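BH1408 protein (Bacillus halodurans, PDB 4E0A) probably transfers acetyl groups to amines as an N-acetyltransferase of the GNAT family. Local coordinates at residues Asp61-Val75 against Lys87-Arg100. The protein carries 1 engineered substitution. Numbering follows the deposited sequence.
Sequences DEREKIGAYSVIHLV and KTVYISDLCVDETR. With PO4 (phosphate ion), chain E.
Tyr69 lies across Cys95 in the antiparallel hairpin of strands 65-75 and 87-96, its CE1 3.5 Å from Cys95 SG. The sulfur meets the ring obliquely, 52° off its normal, while Asp93 CB lies 3.8 Å from Tyr69 OH. Chi1 of 83° sets CG between backbone N and carbonyl carbon, swinging the ring over the neighbouring strand; Val14 and His18 of helix 11-28 pack on it too. With an alanine here, Cys95 SG would probably lose its aromatic partner and a gap would open between Asp93 and that helix. Further along, a classic beta bulge sets Ser92 and Asp93 both against Val71; Ser92 N donates to Val71 O at 3.0 Å. Asp93 O is gripped twice, by Val71 N and, in its carbonyl plane, by Ser70 OG at 2.8 Å. On the Tyr69 face, Ser92 OG hydrogen-bonds His73 NE2 at the ring edge, 2.9 Å away. Where the strands part, Arg100 NH2 closes a salt bridge, donating to the anti lone pair of Asp61 OD2 at 2.8 Å, carboxylate and guanidinium nearly coplanar. The bulge in strand 87-96 is a hallmark of the GNAT fold, splaying it from strand 124-130 where acetyl-CoA binds in relatives; Leu94 N, weakly bonded to a phosphate probably from the crystallisation liquor, is consistent with a site for the acetyl carbonyl or pantetheine.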
loop_
_atom_site.group_PDB
_atom_site.type_symbol
_atom_site.label_atom_id
_atom_site.label_comp_id
_atom_site.label_asym_id
_atom_site.label_seq_id
_atom_site.Cartn_x
_atom_site.Cartn_y
_atom_site.Cartn_z
ATOM N N ASP A 61 5.619 26.533 -18.233
ATOM C CA ASP A 61 6.384 26.676 -19.469
ATOM C C ASP A 61 5.722 27.655 -20.426
ATOM O O ASP A 61 6.351 28.134 -21.373
ATOM C CB ASP A 61 6.530 25.318 -20.162
ATOM C CG ASP A 61 7.828 25.199 -20.947
ATOM O OD1 ASP A 61 8.722 26.061 -20.778
ATOM O OD2 ASP A 61 7.960 24.234 -21.726
ATOM N N GLU A 62 4.445 27.928 -20.188
ATOM C CA GLU A 62 3.683 28.813 -21.056
ATOM C C GLU A 62 2.732 29.685 -20.264
ATOM O O GLU A 62 2.256 29.281 -19.202
ATOM C CB GLU A 62 2.910 28.015 -22.106
ATOM C CG GLU A 62 3.334 28.341 -23.524
ATOM C CD GLU A 62 4.070 29.670 -23.612
ATOM O OE1 GLU A 62 5.324 29.668 -23.618
ATOM O OE2 GLU A 62 3.397 30.718 -23.673
ATOM N N ARG A 63 2.467 30.882 -20.784
ATOM C CA ARG A 63 1.542 31.809 -20.145
ATOM C C ARG A 63 0.208 31.126 -19.867
ATOM O O ARG A 63 -0.398 30.530 -20.763
ATOM C CB ARG A 63 1.336 33.073 -20.996
ATOM C CG ARG A 63 1.640 32.898 -22.477
ATOM C CD ARG A 63 0.433 33.173 -23.372
ATOM N NE ARG A 63 0.052 34.584 -23.381
ATOM C CZ ARG A 63 -0.535 35.194 -24.408
ATOM N NH1 ARG A 63 -0.802 34.523 -25.522
ATOM N NH2 ARG A 63 -0.848 36.481 -24.324
ATOM N N GLU A 64 -0.219 31.197 -18.608
ATOM C CA GLU A 64 -1.463 30.581 -18.154
ATOM C C GLU A 64 -1.516 29.077 -18.446
ATOM O O GLU A 64 -2.590 28.533 -18.715
ATOM C CB GLU A 64 -2.680 31.301 -18.762
ATOM C CG GLU A 64 -2.782 32.791 -18.403
ATOM C CD GLU A 64 -2.601 33.720 -19.607
ATOM O OE1 GLU A 64 -2.332 33.219 -20.723
ATOM O OE2 GLU A 64 -2.730 34.954 -19.437
ATOM N N LYS A 65 -0.362 28.410 -18.394
ATOM C CA LYS A 65 -0.322 26.957 -18.585
ATOM C C LYS A 65 0.642 26.198 -17.658
ATOM O O LYS A 65 1.867 26.306 -17.769
ATOM C CB LYS A 65 -0.110 26.566 -20.052
ATOM C CG LYS A 65 -1.407 26.317 -20.815
ATOM C CD LYS A 65 -1.189 25.358 -21.982
ATOM C CE LYS A 65 -2.500 24.978 -22.676
ATOM N NZ LYS A 65 -3.379 24.086 -21.850
ATOM N N ILE A 66 0.062 25.418 -16.748
ATOM C CA ILE A 66 0.833 24.512 -15.905
ATOM C C ILE A 66 1.066 23.227 -16.691
ATOM O O ILE A 66 0.109 22.532 -17.042
ATOM C CB ILE A 66 0.057 24.163 -14.615
ATOM C CG1 ILE A 66 -0.193 25.411 -13.765
ATOM C CG2 ILE A 66 0.778 23.064 -13.805
ATOM C CD1 ILE A 66 1.049 26.080 -13.300
ATOM N N GLY A 67 2.326 22.907 -16.969
ATOM C CA GLY A 67 2.641 21.687 -17.692
ATOM C C GLY A 67 2.727 20.425 -16.846
ATOM O O GLY A 67 2.652 19.325 -17.378
ATOM N N ALA A 68 2.895 20.581 -15.532
ATOM C CA ALA A 68 3.045 19.444 -14.633
ATOM C C ALA A 68 2.888 19.904 -13.195
ATOM O O ALA A 68 3.105 21.071 -12.887
ATOM C CB ALA A 68 4.424 18.817 -14.807
ATOM N N TYR A 69 2.540 18.986 -12.308
ATOM C CA TYR A 69 2.560 19.324 -10.890
ATOM C C TYR A 69 2.782 18.083 -10.064
ATOM O O TYR A 69 2.641 16.948 -10.543
ATOM C CB TYR A 69 1.252 19.986 -10.447
ATOM C CG TYR A 69 0.156 18.989 -10.137
ATOM C CD1 TYR A 69 -0.605 18.436 -11.160
ATOM C CD2 TYR A 69 -0.111 18.590 -8.822
ATOM C CE1 TYR A 69 -1.613 17.502 -10.900
ATOM C CE2 TYR A 69 -1.143 17.646 -8.551
ATOM C CZ TYR A 69 -1.873 17.112 -9.606
ATOM O OH TYR A 69 -2.882 16.185 -9.381
ATOM N N SER A 70 3.109 18.302 -8.802
ATOM C CA SER A 70 3.265 17.190 -7.884
ATOM C C SER A 70 2.821 17.616 -6.495
ATOM O O SER A 70 2.947 18.794 -6.123
ATOM C CB SER A 70 4.723 16.713 -7.851
ATOM O OG SER A 70 4.847 15.567 -7.020
ATOM N N VAL A 71 2.262 16.666 -5.745
ATOM C CA VAL A 71 1.949 16.893 -4.347
ATOM C C VAL A 71 2.744 15.895 -3.521
ATOM O O VAL A 71 2.714 14.703 -3.803
ATOM C CB VAL A 71 0.458 16.660 -4.056
ATOM C CG1 VAL A 71 0.180 16.883 -2.564
ATOM C CG2 VAL A 71 -0.402 17.580 -4.917
ATOM N N ILE A 72 3.461 16.382 -2.512
ATOM C CA ILE A 72 4.302 15.511 -1.699
ATOM C C ILE A 72 4.020 15.799 -0.233
ATOM O O ILE A 72 3.509 16.866 0.107
ATOM C CB ILE A 72 5.813 15.693 -2.007
ATOM C CG1 ILE A 72 6.307 17.054 -1.518
ATOM C CG2 ILE A 72 6.103 15.521 -3.507
ATOM C CD1 ILE A 72 7.712 17.378 -1.973
ATOM N N HIS A 73 4.333 14.831 0.623
ATOM C CA HIS A 73 4.050 14.924 2.041
ATOM C C HIS A 73 5.241 14.421 2.823
ATOM O O HIS A 73 5.852 13.416 2.455
ATOM C CB HIS A 73 2.842 14.060 2.393
ATOM C CG HIS A 73 1.627 14.348 1.564
ATOM N ND1 HIS A 73 0.598 15.149 2.009
ATOM C CD2 HIS A 73 1.275 13.938 0.320
ATOM C CE1 HIS A 73 -0.340 15.214 1.080
ATOM N NE2 HIS A 73 0.048 14.490 0.044
ATOM N N LEU A 74 5.575 15.115 3.905
ATOM C CA LEU A 74 6.619 14.646 4.809
ATOM C C LEU A 74 5.960 13.707 5.822
ATOM O O LEU A 74 5.078 14.121 6.581
ATOM C CB LEU A 74 7.263 15.835 5.531
ATOM C CG LEU A 74 8.640 15.582 6.130
ATOM C CD1 LEU A 74 9.611 15.168 5.026
ATOM C CD2 LEU A 74 9.134 16.830 6.857
ATOM N N VAL A 75 6.378 12.443 5.827
ATOM C CA VAL A 75 5.732 11.418 6.647
ATOM C C VAL A 75 6.731 10.873 7.659
ATOM O O VAL A 75 7.853 10.535 7.302
ATOM C CB VAL A 75 5.184 10.254 5.770
ATOM C CG1 VAL A 75 4.601 9.143 6.634
ATOM C CG2 VAL A 75 4.150 10.779 4.757
ATOM N N LYS A 87 11.337 8.216 8.319
ATOM C CA LYS A 87 11.009 9.527 7.765
ATOM C C LYS A 87 11.092 9.441 6.243
ATOM O O LYS A 87 12.124 9.065 5.682
ATOM C CB LYS A 87 11.982 10.582 8.311
ATOM C CG LYS A 87 11.606 12.025 7.976
ATOM C CD LYS A 87 12.589 13.023 8.599
ATOM C CE LYS A 87 12.087 14.455 8.405
ATOM N NZ LYS A 87 13.032 15.458 8.974
ATOM N N THR A 88 9.996 9.756 5.563
ATOM C CA THR A 88 10.002 9.695 4.107
ATOM C C THR A 88 9.335 10.904 3.478
ATOM O O THR A 88 8.633 11.676 4.148
ATOM C CB THR A 88 9.244 8.443 3.570
ATOM O OG1 THR A 88 7.921 8.400 4.120
ATOM C CG2 THR A 88 9.990 7.147 3.912
ATOM N N VAL A 89 9.551 11.051 2.180
ATOM C CA VAL A 89 8.700 11.918 1.373
ATOM C C VAL A 89 7.749 11.013 0.616
ATOM O O VAL A 89 8.188 10.089 -0.071
ATOM C CB VAL A 89 9.512 12.736 0.360
ATOM C CG1 VAL A 89 8.573 13.435 -0.620
ATOM C CG2 VAL A 89 10.386 13.744 1.070
ATOM N N TYR A 90 6.450 11.263 0.737
ATOM C CA TYR A 90 5.477 10.464 0.007
ATOM C C TYR A 90 4.866 11.290 -1.109
ATOM O O TYR A 90 4.291 12.361 -0.867
ATOM C CB TYR A 90 4.375 9.960 0.923
ATOM C CG TYR A 90 3.383 9.062 0.216
ATOM C CD1 TYR A 90 3.711 7.749 -0.096
ATOM C CD2 TYR A 90 2.117 9.530 -0.156
ATOM C CE1 TYR A 90 2.801 6.912 -0.746
ATOM C CE2 TYR A 90 1.212 8.701 -0.819
ATOM C CZ TYR A 90 1.562 7.392 -1.098
ATOM O OH TYR A 90 0.668 6.557 -1.744
ATOM N N ILE A 91 5.017 10.810 -2.336
ATOM C CA ILE A 91 4.455 11.501 -3.485
ATOM C C ILE A 91 3.030 10.993 -3.695
ATOM O O ILE A 91 2.838 9.868 -4.146
ATOM C CB ILE A 91 5.276 11.232 -4.757
ATOM C CG1 ILE A 91 6.738 11.678 -4.569
ATOM C CG2 ILE A 91 4.636 11.930 -5.941
ATOM C CD1 ILE A 91 7.629 11.297 -5.735
ATOM N N SER A 92 2.043 11.821 -3.371
ATOM C CA SER A 92 0.638 11.446 -3.532
ATOM C C SER A 92 0.122 11.726 -4.946
ATOM O O SER A 92 -0.802 11.068 -5.419
ATOM C CB SER A 92 -0.230 12.154 -2.485
ATOM O OG SER A 92 -0.193 13.556 -2.668
ATOM N N ASP A 93 0.744 12.682 -5.630
ATOM C CA ASP A 93 0.388 12.995 -7.010
ATOM C C ASP A 93 1.619 13.445 -7.785
ATOM O O ASP A 93 2.469 14.162 -7.256
ATOM C CB ASP A 93 -0.659 14.113 -7.052
ATOM C CG ASP A 93 -1.907 13.772 -6.250
ATOM O OD1 ASP A 93 -1.967 14.121 -5.042
ATOM O OD2 ASP A 93 -2.809 13.125 -6.824
ATOM N N LEU A 94 1.707 13.037 -9.040
ATOM C CA LEU A 94 2.683 13.623 -9.959
ATOM C C LEU A 94 2.165 13.454 -11.375
ATOM O O LEU A 94 2.231 12.355 -11.952
ATOM C CB LEU A 94 4.080 12.999 -9.788
ATOM C CG LEU A 94 5.285 13.705 -10.434
ATOM C CD1 LEU A 94 6.590 13.252 -9.805
ATOM C CD2 LEU A 94 5.346 13.502 -11.964
ATOM N N CYS A 95 1.666 14.551 -11.944
ATOM C CA CYS A 95 1.031 14.514 -13.252
ATOM C C CYS A 95 1.745 15.426 -14.238
ATOM O O CYS A 95 2.045 16.574 -13.921
ATOM C CB CYS A 95 -0.434 14.951 -13.148
ATOM S SG CYS A 95 -1.406 14.119 -11.864
ATOM N N VAL A 96 2.012 14.907 -15.430
ATOM C CA VAL A 96 2.503 15.719 -16.530
ATOM C C VAL A 96 1.392 15.729 -17.573
ATOM O O VAL A 96 0.835 14.682 -17.893
ATOM C CB VAL A 96 3.798 15.141 -17.140
ATOM C CG1 VAL A 96 4.241 15.951 -18.347
ATOM C CG2 VAL A 96 4.917 15.080 -16.087
ATOM N N ASP A 97 1.049 16.922 -18.054
ATOM C CA ASP A 97 0.005 17.115 -19.058
ATOM C C ASP A 97 0.275 16.198 -20.244
ATOM O O ASP A 97 1.381 16.222 -20.806
ATOM C CB ASP A 97 0.038 18.587 -19.510
ATOM C CG ASP A 97 -1.136 18.973 -20.417
ATOM O OD1 ASP A 97 -1.802 18.093 -20.996
ATOM O OD2 ASP A 97 -1.377 20.191 -20.570
ATOM N N GLU A 98 -0.729 15.396 -20.614
ATOM C CA GLU A 98 -0.617 14.414 -21.714
ATOM C C GLU A 98 0.116 14.939 -22.954
ATOM O O GLU A 98 0.907 14.228 -23.564
ATOM C CB GLU A 98 -2.003 13.932 -22.154
ATOM C CG GLU A 98 -2.727 13.063 -21.163
ATOM C CD GLU A 98 -4.219 12.957 -21.470
ATOM O OE1 GLU A 98 -4.870 12.017 -20.967
ATOM O OE2 GLU A 98 -4.742 13.820 -22.214
ATOM N N THR A 99 -0.148 16.188 -23.318
ATOM C CA THR A 99 0.394 16.762 -24.548
ATOM C C THR A 99 1.805 17.334 -24.394
ATOM O O THR A 99 2.431 17.730 -25.382
ATOM C CB THR A 99 -0.521 17.878 -25.085
ATOM O OG1 THR A 99 -0.454 19.016 -24.214
ATOM C CG2 THR A 99 -1.961 17.381 -25.170
ATOM N N ARG A 100 2.304 17.381 -23.162
ATOM C CA ARG A 100 3.614 17.973 -22.907
ATOM C C ARG A 100 4.660 16.909 -22.599
ATOM O O ARG A 100 5.811 17.223 -22.295
ATOM C CB ARG A 100 3.540 18.980 -21.761
ATOM C CG ARG A 100 2.568 20.135 -21.991
ATOM C CD ARG A 100 2.888 20.889 -23.277
ATOM N NE ARG A 100 4.313 21.176 -23.396
ATOM C CZ ARG A 100 4.940 22.144 -22.734
ATOM N NH1 ARG A 100 4.268 22.924 -21.896
ATOM N NH2 ARG A 100 6.240 22.330 -22.906
HETATM P P PO4 E . 1.850 8.957 -7.892
HETATM O O1 PO4 E . 0.810 10.010 -8.190
HETATM O O2 PO4 E . 2.227 8.211 -9.154
HETATM O O3 PO4 E . 3.079 9.617 -7.325
HETATM O O4 PO4 E . 1.293 7.997 -6.868
HETATM O O HOH W 1 7.747 7.294 6.824
#